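Local coordinates for protein 2-dehydropantoate 2-reductase (Porphyromonas gingivalis, PDB 2QYT) that probably catalyses the NADPH-dependent reduction of ketopantoate to (R)-pantoate, a step on the way to pantothenate, at residues Ile198-Met203 and Val253-Asp258; Asp85-Cys90 and Pro105-Asn110; Val290-Glu295 and Arg306-Leu311; Glu50-Arg53 and Gly57-Val60. All blocks are in the same frame, centred on the assembly; numbering follows the deposited sequence.

How the contacts relate
From the N terminus, contact 4 comes first: it closes the short turn between helix 46-55 and strand 58-61, and so joins the parallel sheet region to the mixed sheet. Contact 2 follows, closing the helical connection that leads from strand 86-89 toward strand 111-115 in the parallel sheet. Contact 1 and then contact 3 lie in the helical C-terminal part, on the other side of the chain's centre; contact 1 closes the longest loop, 49 residues, and contact 3 closes the short link between helices 288-296 and 302-309. All four run in series, with no nesting or crossing. Contacts 1 and 3 alone touch, Phe202 CE2 lying 4.0 Å from Val290 CG2.

Contact 1 of 4, residues Ile198-Met203 and Val253-Asp258; sequences IMKKFM and VQQLLD
A helix-helix crossing in the C-terminal domain, of the kind related to 6-phosphogluconate dehydrogenase, brings Leu256 of helix 252-262 against Met203 and Lys200 of helix 194-215. The local axes stay 11.0 Å apart at their closest and their directions differ by 53°, so the backbones keep their distance and side chains bridge the gap. Leu256 does most of the bridging; both its methyls lie against CE of Met203, a selenomethionine. Met203 CE lies 3.4 Å from Leu256 CD1, and the same methyl is 3.5 Å from Leu256 CD2; both are tighter than ordinary carbon contacts. Met203 reaches across in an extended run as far as SE, then folds at its last torsion (chi3 -30°), which carries CE over the fork of the leucine. The two chains meet at about a right angle, and Leu256 CD1 also rests 3.7 Å from Met203 CB, nearer the root of that side chain. The other branch turns toward the preceding helical turn: Leu256 CD2 approaches Lys200 CG at 4.0 Å, brushing aliphatic carbons and not the ammonium group. At the margin, Gln255 OE1 comes within 4.4 Å of Lys200 CD. No hydrogen bond spans the two helices; the join is apolar, with a buried centre and a polar, more exposed border. Behind it, helix 227-244 packs on both partners, Val237 touching Met203 and Leu231 touching Val253. From the same helix 194-215, Met204, just after the segment, touches Leu256, and Trp196, just before it, touches Gln255, while Tyr141 of strand 137-148 lies against Lys200.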
loop_
_atom_site.group_PDB
_atom_site.type_symbol
_atom_site.label_atom_id
_atom_site.label_comp_id
_atom_site.label_asym_id
_atom_site.label_seq_id
_atom_site.Cartn_x
_atom_site.Cartn_y
_atom_site.Cartn_z
ATOM N N ILE A 198 1.221 9.262 -3.395
ATOM C CA ILE A 198 0.048 8.434 -3.593
ATOM C C ILE A 198 -0.543 8.514 -5.012
ATOM O O ILE A 198 -0.878 7.469 -5.590
ATOM C CB ILE A 198 -1.055 8.818 -2.591
ATOM C CG1 ILE A 198 -0.558 8.642 -1.156
ATOM C CG2 ILE A 198 -2.343 8.000 -2.828
ATOM C CD1 ILE A 198 -0.722 7.332 -0.673
HETATM N N MSE A 199 -0.776 9.720 -5.533
HETATM C CA MSE A 199 -1.266 9.831 -6.920
HETATM C C MSE A 199 -0.204 9.338 -7.889
HETATM O O MSE A 199 -0.518 8.647 -8.852
HETATM C CB MSE A 199 -1.767 11.242 -7.280
HETATM C CG MSE A 199 -0.742 12.376 -7.264
HETATM SE SE MSE A 199 -1.236 13.911 -8.414
HETATM C CE MSE A 199 -0.051 13.577 -9.888
ATOM N N LYS A 200 1.058 9.669 -7.616
ATOM C CA LYS A 200 2.145 9.233 -8.487
ATOM C C LYS A 200 2.181 7.706 -8.640
ATOM O O LYS A 200 2.224 7.198 -9.764
ATOM C CB LYS A 200 3.501 9.805 -8.032
ATOM C CG LYS A 200 4.605 9.759 -9.080
ATOM C CD LYS A 200 5.987 9.945 -8.440
ATOM C CE LYS A 200 6.559 8.628 -7.873
ATOM N NZ LYS A 200 7.092 8.764 -6.481
ATOM N N LYS A 201 2.111 6.986 -7.514
ATOM C CA LYS A 201 2.027 5.527 -7.521
ATOM C C LYS A 201 0.804 5.028 -8.306
ATOM O O LYS A 201 0.932 4.141 -9.154
ATOM C CB LYS A 201 1.986 4.990 -6.080
ATOM C CG LYS A 201 1.723 3.492 -5.942
ATOM C CD LYS A 201 2.988 2.720 -5.689
ATOM C CE LYS A 201 2.887 1.273 -6.155
ATOM N NZ LYS A 201 2.279 0.471 -5.087
ATOM N N PHE A 202 -0.367 5.594 -8.019
ATOM C CA PHE A 202 -1.618 5.138 -8.627
ATOM C C PHE A 202 -1.686 5.359 -10.155
ATOM O O PHE A 202 -2.174 4.513 -10.892
ATOM C CB PHE A 202 -2.852 5.768 -7.949
ATOM C CG PHE A 202 -4.144 5.386 -8.619
ATOM C CD1 PHE A 202 -4.771 4.162 -8.308
ATOM C CD2 PHE A 202 -4.703 6.206 -9.596
ATOM C CE1 PHE A 202 -5.948 3.775 -8.927
ATOM C CE2 PHE A 202 -5.868 5.828 -10.251
ATOM C CZ PHE A 202 -6.499 4.615 -9.914
HETATM N N MSE A 203 -1.224 6.516 -10.610
HETATM C CA MSE A 203 -1.203 6.841 -12.037
HETATM C C MSE A 203 -0.359 5.835 -12.834
HETATM O O MSE A 203 -0.831 5.309 -13.844
HETATM C CB MSE A 203 -0.709 8.264 -12.252
HETATM C CG MSE A 203 -1.700 9.348 -11.868
HETATM SE SE MSE A 203 -0.876 11.143 -11.937
HETATM C CE MSE A 203 0.953 10.656 -11.509
ATOM N N VAL A 253 3.364 13.822 -16.670
ATOM C CA VAL A 253 3.202 12.891 -17.800
ATOM C C VAL A 253 4.566 12.359 -18.249
ATOM O O VAL A 253 4.745 11.151 -18.408
ATOM C CB VAL A 253 2.504 13.586 -19.005
ATOM C CG1 VAL A 253 2.527 12.703 -20.243
ATOM C CG2 VAL A 253 1.072 13.976 -18.656
ATOM N N GLN A 254 5.515 13.279 -18.436
ATOM C CA GLN A 254 6.890 12.953 -18.811
ATOM C C GLN A 254 7.631 12.144 -17.738
ATOM O O GLN A 254 8.289 11.148 -18.046
ATOM C CB GLN A 254 7.668 14.234 -19.157
ATOM C CG GLN A 254 7.034 15.096 -20.261
ATOM C CD GLN A 254 6.789 14.332 -21.564
ATOM O OE1 GLN A 254 7.616 13.523 -21.989
ATOM N NE2 GLN A 254 5.646 14.589 -22.201
ATOM N N GLN A 255 7.516 12.584 -16.484
ATOM C CA GLN A 255 8.134 11.914 -15.339
ATOM C C GLN A 255 7.653 10.467 -15.253
ATOM O O GLN A 255 8.468 9.547 -15.115
ATOM C CB GLN A 255 7.793 12.661 -14.047
ATOM C CG GLN A 255 8.790 12.496 -12.915
ATOM C CD GLN A 255 8.512 13.451 -11.762
ATOM O OE1 GLN A 255 7.615 13.222 -10.936
ATOM N NE2 GLN A 255 9.288 14.531 -11.701
ATOM N N LEU A 256 6.330 10.284 -15.340
ATOM C CA LEU A 256 5.711 8.963 -15.427
ATOM C C LEU A 256 6.175 8.177 -16.652
ATOM O O LEU A 256 6.506 6.992 -16.544
ATOM C CB LEU A 256 4.175 9.066 -15.442
ATOM C CG LEU A 256 3.335 9.632 -14.286
ATOM C CD1 LEU A 256 1.851 9.442 -14.592
ATOM C CD2 LEU A 256 3.695 9.034 -12.942
ATOM N N LEU A 257 6.191 8.846 -17.808
ATOM C CA LEU A 257 6.562 8.231 -19.087
ATOM C C LEU A 257 7.928 7.538 -19.044
ATOM O O LEU A 257 8.049 6.373 -19.430
ATOM C CB LEU A 257 6.556 9.279 -20.216
ATOM C CG LEU A 257 6.319 8.954 -21.703
ATOM C CD1 LEU A 257 7.108 9.956 -22.553
ATOM C CD2 LEU A 257 6.662 7.521 -22.131
ATOM N N ASP A 258 8.949 8.256 -18.577
ATOM C CA ASP A 258 10.320 7.753 -18.619
ATOM C C ASP A 258 10.538 6.523 -17.732
ATOM O O ASP A 258 11.250 5.593 -18.121
ATOM C CB ASP A 258 11.314 8.860 -18.271
ATOM C CG ASP A 258 12.663 8.637 -18.906
ATOM O OD1 ASP A 258 13.622 8.334 -18.166
ATOM O OD2 ASP A 258 12.760 8.746 -20.148
#

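Contact 2 of 4, residues Asp85-Cys90 and Pro105-Asn110; sequences DYILFC and PMIGQN. With EDO (1,2-ethanediol), chain G.
Asp85 and Asn110 bring their backbones to 5.7 Å between CA atoms, while Ile87 and Met106 stand 7.8 Å apart by the same measure: the two segments diverge; no direct hydrogen bond joins them. A water sits at the close end, 2.8 Å from Asp85 O and 2.8 Å from Asn110 O. It donates to these carbonyls, although it has more acceptors around it than protons, so both bonds need not be made at once. The same water hovers above one face of the Tyr86 ring, toward its rim. Asp85 and Asn110 lie side by side and point the same way, their carboxylate and amide planes 27° apart; Asp85 OD1 approaches the methylene Asn110 CB, while OD2 accepts from the backbone N of Lys10. The apolar part is carried by Ile87, whose CG1 branch runs anti to its carbonyl carbon (chi1 -61°) and ends against two consecutive residues. Its CD1 is 3.8 Å from Met106 CB, and Ile87 CD1 lies equally 3.8 Å from Ile107 CG1, the isoleucines meeting at about a right angle. At the far end, Cys90 O is 2.9 Å from O1 of a bound ethanediol, probably from the crystallisation liquor, which the backbone N atoms of Gly17 and Gly20 also hold, in what is consistent with the glycine-rich loop of a Rossmann fold. Strand 86-89 runs between strands 9-14 and 111-115 of the parallel sheet, and the segments bracket the helical part of a beta-alpha-beta crossover; Met106 also packs on Pro78 and Val81 of the helix 78-81 region.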
loop_
_atom_site.group_PDB
_atom_site.type_symbol
_atom_site.label_atom_id
_atom_site.label_comp_id
_atom_site.label_asym_id
_atom_site.label_seq_id
_atom_site.Cartn_x
_atom_site.Cartn_y
_atom_site.Cartn_z
ATOM N N ASP A 85 -0.883 1.134 18.897
ATOM C CA ASP A 85 -0.537 2.487 18.451
ATOM C C ASP A 85 -0.666 2.712 16.918
ATOM O O ASP A 85 -1.043 3.799 16.497
ATOM C CB ASP A 85 0.841 2.868 19.019
ATOM C CG ASP A 85 0.840 2.801 20.533
ATOM O OD1 ASP A 85 0.090 3.562 21.124
ATOM O OD2 ASP A 85 1.511 1.954 21.138
ATOM N N TYR A 86 -0.344 1.676 16.146
ATOM C CA TYR A 86 -0.305 1.723 14.670
ATOM C C TYR A 86 -0.897 0.448 14.148
ATOM O O TYR A 86 -0.575 -0.617 14.627
ATOM C CB TYR A 86 1.124 1.899 14.141
ATOM C CG TYR A 86 1.837 3.100 14.761
ATOM C CD1 TYR A 86 2.785 2.938 15.804
ATOM C CD2 TYR A 86 1.556 4.404 14.321
ATOM C CE1 TYR A 86 3.445 4.070 16.369
ATOM C CE2 TYR A 86 2.209 5.550 14.910
ATOM C CZ TYR A 86 3.142 5.362 15.901
ATOM O OH TYR A 86 3.766 6.483 16.403
ATOM N N ILE A 87 -1.844 0.598 13.236
ATOM C CA ILE A 87 -2.296 -0.490 12.427
ATOM C C ILE A 87 -1.821 -0.254 10.993
ATOM O O ILE A 87 -2.152 0.763 10.356
ATOM C CB ILE A 87 -3.827 -0.623 12.432
ATOM C CG1 ILE A 87 -4.329 -0.889 13.856
ATOM C CG2 ILE A 87 -4.285 -1.729 11.416
ATOM C CD1 ILE A 87 -5.863 -0.672 14.034
ATOM N N LEU A 88 -1.061 -1.226 10.489
ATOM C CA LEU A 88 -0.686 -1.294 9.063
ATOM C C LEU A 88 -1.738 -2.173 8.384
ATOM O O LEU A 88 -1.876 -3.369 8.715
ATOM C CB LEU A 88 0.707 -1.948 8.967
ATOM C CG LEU A 88 1.947 -1.074 8.894
ATOM C CD1 LEU A 88 1.942 0.143 9.752
ATOM C CD2 LEU A 88 3.267 -1.919 9.023
ATOM N N PHE A 89 -2.526 -1.557 7.516
ATOM C CA PHE A 89 -3.699 -2.194 6.937
ATOM C C PHE A 89 -3.244 -2.671 5.560
ATOM O O PHE A 89 -2.971 -1.875 4.688
ATOM C CB PHE A 89 -4.860 -1.173 6.872
ATOM C CG PHE A 89 -6.177 -1.759 6.417
ATOM C CD1 PHE A 89 -7.047 -2.345 7.339
ATOM C CD2 PHE A 89 -6.541 -1.725 5.062
ATOM C CE1 PHE A 89 -8.272 -2.887 6.934
ATOM C CE2 PHE A 89 -7.781 -2.286 4.618
ATOM C CZ PHE A 89 -8.648 -2.850 5.576
ATOM N N CYS A 90 -3.149 -3.986 5.395
ATOM C CA CYS A 90 -2.481 -4.629 4.270
ATOM C C CYS A 90 -3.303 -5.760 3.665
ATOM O O CYS A 90 -2.757 -6.686 3.080
ATOM C CB CYS A 90 -1.099 -5.153 4.713
ATOM S SG CYS A 90 -0.041 -3.848 5.446
ATOM N N PRO A 105 -11.689 -3.554 17.065
ATOM C CA PRO A 105 -11.134 -3.953 18.373
ATOM C C PRO A 105 -9.676 -3.556 18.601
ATOM O O PRO A 105 -9.227 -3.580 19.728
ATOM C CB PRO A 105 -11.308 -5.483 18.387
ATOM C CG PRO A 105 -12.457 -5.745 17.506
ATOM C CD PRO A 105 -12.255 -4.712 16.356
HETATM N N MSE A 106 -8.947 -3.167 17.559
HETATM C CA MSE A 106 -7.599 -2.709 17.759
HETATM C C MSE A 106 -7.454 -1.196 17.847
HETATM O O MSE A 106 -6.361 -0.699 18.048
HETATM C CB MSE A 106 -6.639 -3.298 16.697
HETATM C CG MSE A 106 -6.602 -4.846 16.765
HETATM SE SE MSE A 106 -5.376 -5.605 15.504
HETATM C CE MSE A 106 -6.272 -5.010 13.838
ATOM N N ILE A 107 -8.549 -0.467 17.688
ATOM C CA ILE A 107 -8.461 0.974 17.599
ATOM C C ILE A 107 -8.753 1.537 18.967
ATOM O O ILE A 107 -9.835 1.293 19.535
ATOM C CB ILE A 107 -9.450 1.555 16.523
ATOM C CG1 ILE A 107 -9.011 1.110 15.127
ATOM C CG2 ILE A 107 -9.552 3.081 16.613
ATOM C CD1 ILE A 107 -10.004 1.479 14.061
ATOM N N GLY A 108 -7.783 2.260 19.522
ATOM C CA GLY A 108 -8.044 2.942 20.775
ATOM C C GLY A 108 -7.782 4.409 20.520
ATOM O O GLY A 108 -7.818 4.839 19.353
ATOM N N GLN A 109 -7.468 5.127 21.610
ATOM C CA GLN A 109 -7.233 6.580 21.675
ATOM C C GLN A 109 -6.136 7.033 20.759
ATOM O O GLN A 109 -6.350 7.916 19.931
ATOM C CB GLN A 109 -6.921 7.052 23.123
ATOM C CG GLN A 109 -5.860 8.214 23.217
ATOM C CD GLN A 109 -5.762 8.952 24.585
ATOM O OE1 GLN A 109 -5.955 8.366 25.671
ATOM N NE2 GLN A 109 -5.427 10.248 24.520
ATOM N N ASN A 110 -4.981 6.407 20.877
ATOM C CA ASN A 110 -3.815 6.846 20.138
ATOM C C ASN A 110 -3.663 6.282 18.737
ATOM O O ASN A 110 -2.725 6.674 18.016
ATOM C CB ASN A 110 -2.547 6.544 20.952
ATOM C CG ASN A 110 -2.534 7.271 22.304
ATOM O OD1 ASN A 110 -2.886 8.469 22.386
ATOM N ND2 ASN A 110 -2.147 6.556 23.367
HETATM C C1 EDO G . -0.164 -7.270 1.541
HETATM O O1 EDO G . -0.204 -7.955 2.794
HETATM C C2 EDO G . -0.188 -8.241 0.359
HETATM O O2 EDO G . 0.626 -7.681 -0.663
HETATM O O HOH W 1 0.027 6.216 17.557
#

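Contact 3 of 4, residues Val290-Glu295 and Arg306-Leu311; sequences VVREAE and RMYREL. With SO4 (sulfate ion), chain D.
One sulfate ion lies at the edge of the Tyr308 ring and, in a doubtful fit, at the edge of the Arg292 guanidinium, where side chains of helices 288-296 and 302-309 of the helical C-terminal domain come together. Sulfate O1 lies near the plane of the tyrosine ring, and Tyr308 OH donates a weak hydrogen bond to it at 2.9 Å; O1 sits as near ring carbon CE1 as the hydroxyl. The sulfur is in the plane of the guanidinium, but the Arg292-sulfate approach is too short for a normal contact. Arg292 NH2 stands 3.5 Å from Tyr308 OH, set obliquely to the ring. Thr285 OG1 is a further hydrogen-bond partner of the sulfate, which probably came from the crystallisation liquor. Helix to helix, this is a surface contact, and its apolar part lies at the root of the tyrosine. With CG set opposite its backbone N (chi1 173°), Tyr308 sends its ring alongside helix 288-296 to the sulfate, so that Val291 comes in crosswise against the base of the side chain. Glu284 and Thr287 of a nearby loop also touch Tyr308. Val291 CG2 lies 3.8 Å from Tyr308 CB, with the ring atom CG next beyond.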
loop_
_atom_site.group_PDB
_atom_site.type_symbol
_atom_site.label_atom_id
_atom_site.label_comp_id
_atom_site.label_asym_id
_atom_site.label_seq_id
_atom_site.Cartn_x
_atom_site.Cartn_y
_atom_site.Cartn_z
ATOM N N VAL A 290 -10.927 5.685 -12.429
ATOM C CA VAL A 290 -10.554 6.734 -13.381
ATOM C C VAL A 290 -11.734 7.182 -14.259
ATOM O O VAL A 290 -12.088 8.370 -14.270
ATOM C CB VAL A 290 -9.337 6.286 -14.279
ATOM C CG1 VAL A 290 -8.723 7.480 -14.991
ATOM C CG2 VAL A 290 -8.275 5.596 -13.447
ATOM N N VAL A 291 -12.377 6.235 -14.951
ATOM C CA VAL A 291 -13.573 6.526 -15.750
ATOM C C VAL A 291 -14.656 7.292 -14.952
ATOM O O VAL A 291 -15.228 8.295 -15.415
ATOM C CB VAL A 291 -14.177 5.210 -16.351
ATOM C CG1 VAL A 291 -15.571 5.449 -16.959
ATOM C CG2 VAL A 291 -13.221 4.593 -17.387
ATOM N N ARG A 292 -14.938 6.814 -13.746
ATOM C CA ARG A 292 -16.006 7.390 -12.975
ATOM C C ARG A 292 -15.665 8.726 -12.341
ATOM O O ARG A 292 -16.514 9.619 -12.275
ATOM C CB ARG A 292 -16.519 6.388 -11.963
ATOM C CG ARG A 292 -17.501 5.414 -12.591
ATOM C CD ARG A 292 -18.124 4.507 -11.549
ATOM N NE ARG A 292 -17.841 3.114 -11.883
ATOM C CZ ARG A 292 -16.732 2.458 -11.521
ATOM N NH1 ARG A 292 -15.780 3.040 -10.778
ATOM N NH2 ARG A 292 -16.583 1.205 -11.898
ATOM N N GLU A 293 -14.430 8.874 -11.885
ATOM C CA GLU A 293 -13.975 10.152 -11.349
ATOM C C GLU A 293 -14.058 11.296 -12.382
ATOM O O GLU A 293 -14.573 12.387 -12.065
ATOM C CB GLU A 293 -12.582 10.008 -10.732
ATOM C CG GLU A 293 -12.282 10.951 -9.588
ATOM C CD GLU A 293 -13.364 10.928 -8.544
ATOM O OE1 GLU A 293 -13.861 9.823 -8.210
ATOM O OE2 GLU A 293 -13.755 12.030 -8.088
ATOM N N ALA A 294 -13.596 11.032 -13.620
ATOM C CA ALA A 294 -13.783 11.975 -14.751
ATOM C C ALA A 294 -15.252 12.292 -15.122
ATOM O O ALA A 294 -15.571 13.440 -15.456
ATOM C CB ALA A 294 -13.007 11.504 -15.983
ATOM N N GLU A 295 -16.133 11.288 -15.094
ATOM C CA GLU A 295 -17.586 11.544 -15.132
ATOM C C GLU A 295 -17.968 12.719 -14.236
ATOM O O GLU A 295 -18.790 13.595 -14.644
ATOM C CB GLU A 295 -18.379 10.331 -14.623
ATOM C CG GLU A 295 -19.399 9.702 -15.612
ATOM C CD GLU A 295 -19.248 8.176 -15.572
ATOM O OE1 GLU A 295 -19.700 7.590 -14.490
ATOM O OE2 GLU A 295 -18.641 7.560 -16.592
ATOM N N ARG A 306 -12.560 3.683 -23.767
ATOM C CA ARG A 306 -12.423 2.623 -24.771
ATOM C C ARG A 306 -11.839 1.374 -24.105
ATOM O O ARG A 306 -12.338 0.272 -24.302
ATOM C CB ARG A 306 -11.520 3.082 -25.934
ATOM C CG ARG A 306 -11.634 2.246 -27.214
ATOM C CD ARG A 306 -10.263 1.791 -27.769
ATOM N NE ARG A 306 -9.547 2.800 -28.569
ATOM C CZ ARG A 306 -8.406 2.582 -29.238
ATOM N NH1 ARG A 306 -7.820 1.386 -29.230
ATOM N NH2 ARG A 306 -7.839 3.569 -29.926
HETATM N N MSE A 307 -10.799 1.573 -23.297
HETATM C CA MSE A 307 -10.059 0.487 -22.635
HETATM C C MSE A 307 -10.885 -0.252 -21.560
HETATM O O MSE A 307 -10.915 -1.489 -21.529
HETATM C CB MSE A 307 -8.752 1.048 -22.040
HETATM C CG MSE A 307 -7.475 0.257 -22.359
HETATM SE SE MSE A 307 -6.050 1.343 -23.185
HETATM C CE MSE A 307 -4.671 0.026 -23.480
ATOM N N TYR A 308 -11.551 0.510 -20.691
ATOM C CA TYR A 308 -12.378 -0.044 -19.612
ATOM C C TYR A 308 -13.543 -0.851 -20.169
ATOM O O TYR A 308 -13.635 -2.059 -19.951
ATOM C CB TYR A 308 -12.898 1.077 -18.689
ATOM C CG TYR A 308 -13.893 0.605 -17.646
ATOM C CD1 TYR A 308 -13.457 0.015 -16.457
ATOM C CD2 TYR A 308 -15.272 0.738 -17.849
ATOM C CE1 TYR A 308 -14.361 -0.433 -15.507
ATOM C CE2 TYR A 308 -16.184 0.294 -16.895
ATOM C CZ TYR A 308 -15.719 -0.288 -15.727
ATOM O OH TYR A 308 -16.606 -0.729 -14.772
ATOM N N ARG A 309 -14.410 -0.152 -20.900
ATOM C CA ARG A 309 -15.636 -0.698 -21.468
ATOM C C ARG A 309 -15.394 -1.941 -22.331
ATOM O O ARG A 309 -16.103 -2.946 -22.188
ATOM C CB ARG A 309 -16.347 0.397 -22.280
ATOM C CG ARG A 309 -17.675 0.002 -22.923
ATOM C CD ARG A 309 -18.471 1.240 -23.322
ATOM N NE ARG A 309 -19.817 0.909 -23.794
ATOM C CZ ARG A 309 -20.862 1.735 -23.744
ATOM N NH1 ARG A 309 -20.738 2.955 -23.231
ATOM N NH2 ARG A 309 -22.042 1.337 -24.203
ATOM N N GLU A 310 -14.385 -1.872 -23.202
ATOM C CA GLU A 310 -14.185 -2.884 -24.247
ATOM C C GLU A 310 -13.255 -4.060 -23.871
ATOM O O GLU A 310 -12.860 -4.859 -24.740
ATOM C CB GLU A 310 -13.802 -2.220 -25.579
ATOM C CG GLU A 310 -14.966 -1.436 -26.221
ATOM C CD GLU A 310 -14.520 -0.405 -27.257
ATOM O OE1 GLU A 310 -15.379 0.398 -27.695
ATOM O OE2 GLU A 310 -13.322 -0.391 -27.634
ATOM N N LEU A 311 -12.918 -4.147 -22.579
ATOM C CA LEU A 311 -12.489 -5.418 -21.958
ATOM C C LEU A 311 -13.034 -5.688 -20.540
ATOM O O LEU A 311 -12.533 -6.567 -19.826
ATOM C CB LEU A 311 -10.980 -5.695 -22.093
ATOM C CG LEU A 311 -10.752 -6.923 -23.002
ATOM C CD1 LEU A 311 -9.553 -6.769 -23.942
ATOM C CD2 LEU A 311 -10.668 -8.232 -22.200
HETATM S S SO4 D . -15.434 -1.389 -11.868
HETATM O O1 SO4 D . -14.768 -0.314 -12.596
HETATM O O2 SO4 D . -15.324 -2.663 -12.592
HETATM O O3 SO4 D . -14.812 -1.521 -10.536
HETATM O O4 SO4 D . -16.848 -1.035 -11.773
#

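Contact 4 of 4, residues Glu50-Arg53 and Gly57-Val60; sequences EAIR and GLRV
Ile52 and Gly57 face each other through their backbones, with Leu58 adding a side chain from the start of a strand. The CA atoms of Ile52 and Gly57 are 4.9 Å apart, close enough for two polar contacts. Gly57 N donates to Ile52 O at 3.0 Å, but the angle of 125° at the hydrogen makes this a weak, bent bond. Ile52 CA in turn points its hydrogen at Gly57 O, 3.5 Å away and fairly straight at 151°, so the glycine meets the isoleucine with its N-H and its carbonyl alike. The same peptide carbonyl also lies against the isoleucine side chain: Ile52 CG2, anti to the backbone N, is 3.8 Å from Gly57 O. A donor five residues beyond its acceptor, just after a helix, has the spacing of the outer bond in a Schellman motif. Here it comes where helix 46-55 ends and the chain, almost fully extended at Gly57, enters strand 58-61 of the mixed sheet. Leu58, first residue of that strand, brings its CD1 to 4.2 Å from Ile52 CD1, a loose touch of methyl ends. Both of these side chains also meet Leu16, in the region of a glycine-rich pattern consistent with a Rossmann-type nucleotide loop. Ile52 packs in addition on Val74 of strand 73-75, and Leu58 on Ile152 of strand 151-154. On the outer side of the helix, Arg53 NH2 and Glu50 OE2 form a long salt bridge at 3.7 Å.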
loop_
_atom_site.group_PDB
_atom_site.type_symbol
_atom_site.label_atom_id
_atom_site.label_comp_id
_atom_site.label_asym_id
_atom_site.label_seq_id
_atom_site.Cartn_x
_atom_site.Cartn_y
_atom_site.Cartn_z
ATOM N N GLU A 50 -1.847 -21.045 10.338
ATOM C CA GLU A 50 -1.389 -22.317 10.929
ATOM C C GLU A 50 0.106 -22.640 10.702
ATOM O O GLU A 50 0.772 -23.156 11.618
ATOM C CB GLU A 50 -2.309 -23.499 10.566
ATOM C CG GLU A 50 -3.686 -23.426 11.337
ATOM C CD GLU A 50 -3.551 -23.177 12.908
ATOM O OE1 GLU A 50 -2.823 -23.985 13.575
ATOM O OE2 GLU A 50 -4.162 -22.184 13.466
ATOM N N ALA A 51 0.625 -22.334 9.504
ATOM C CA ALA A 51 2.027 -22.586 9.185
ATOM C C ALA A 51 2.957 -21.666 9.996
ATOM O O ALA A 51 4.045 -22.074 10.403
ATOM C CB ALA A 51 2.281 -22.379 7.709
ATOM N N ILE A 52 2.548 -20.418 10.173
ATOM C CA ILE A 52 3.266 -19.443 11.015
ATOM C C ILE A 52 3.337 -19.977 12.443
ATOM O O ILE A 52 4.427 -20.022 12.991
ATOM C CB ILE A 52 2.595 -18.078 10.977
ATOM C CG1 ILE A 52 2.718 -17.513 9.550
ATOM C CG2 ILE A 52 3.201 -17.104 11.985
ATOM C CD1 ILE A 52 2.013 -16.223 9.360
ATOM N N ARG A 53 2.213 -20.450 12.999
ATOM C CA ARG A 53 2.236 -20.913 14.400
ATOM C C ARG A 53 3.131 -22.142 14.550
ATOM O O ARG A 53 3.803 -22.298 15.569
ATOM C CB ARG A 53 0.818 -21.147 15.009
ATOM C CG ARG A 53 -0.087 -19.894 14.893
ATOM C CD ARG A 53 -0.926 -19.464 16.115
ATOM N NE ARG A 53 -2.326 -19.800 15.930
ATOM C CZ ARG A 53 -3.395 -19.112 16.342
ATOM N NH1 ARG A 53 -3.328 -17.968 17.026
ATOM N NH2 ARG A 53 -4.577 -19.621 16.049
ATOM N N GLY A 57 7.018 -18.656 13.431
ATOM C CA GLY A 57 7.279 -17.345 12.857
ATOM C C GLY A 57 6.966 -17.303 11.387
ATOM O O GLY A 57 6.619 -18.326 10.808
ATOM N N LEU A 58 7.127 -16.127 10.794
ATOM C CA LEU A 58 6.942 -15.950 9.364
ATOM C C LEU A 58 8.307 -15.955 8.692
ATOM O O LEU A 58 9.213 -15.206 9.090
ATOM C CB LEU A 58 6.236 -14.601 9.061
ATOM C CG LEU A 58 6.045 -14.189 7.592
ATOM C CD1 LEU A 58 5.197 -15.186 6.808
ATOM C CD2 LEU A 58 5.408 -12.794 7.545
ATOM N N ARG A 59 8.432 -16.789 7.667
ATOM C CA ARG A 59 9.647 -16.876 6.857
ATOM C C ARG A 59 9.672 -15.904 5.660
ATOM O O ARG A 59 8.677 -15.771 4.936
ATOM C CB ARG A 59 9.881 -18.314 6.378
ATOM C CG ARG A 59 11.239 -18.473 5.690
ATOM C CD ARG A 59 11.468 -19.917 5.311
ATOM N NE ARG A 59 12.731 -20.145 4.578
ATOM C CZ ARG A 59 13.073 -21.307 4.027
ATOM N NH1 ARG A 59 12.248 -22.361 4.129
ATOM N NH2 ARG A 59 14.243 -21.413 3.383
ATOM N N VAL A 60 10.824 -15.245 5.452
ATOM C CA VAL A 60 10.999 -14.314 4.346
ATOM C C VAL A 60 12.294 -14.668 3.590
ATOM O O VAL A 60 13.368 -14.811 4.204
ATOM C CB VAL A 60 11.043 -12.839 4.824
ATOM C CG1 VAL A 60 11.180 -11.910 3.620
ATOM C CG2 VAL A 60 9.796 -12.485 5.586
#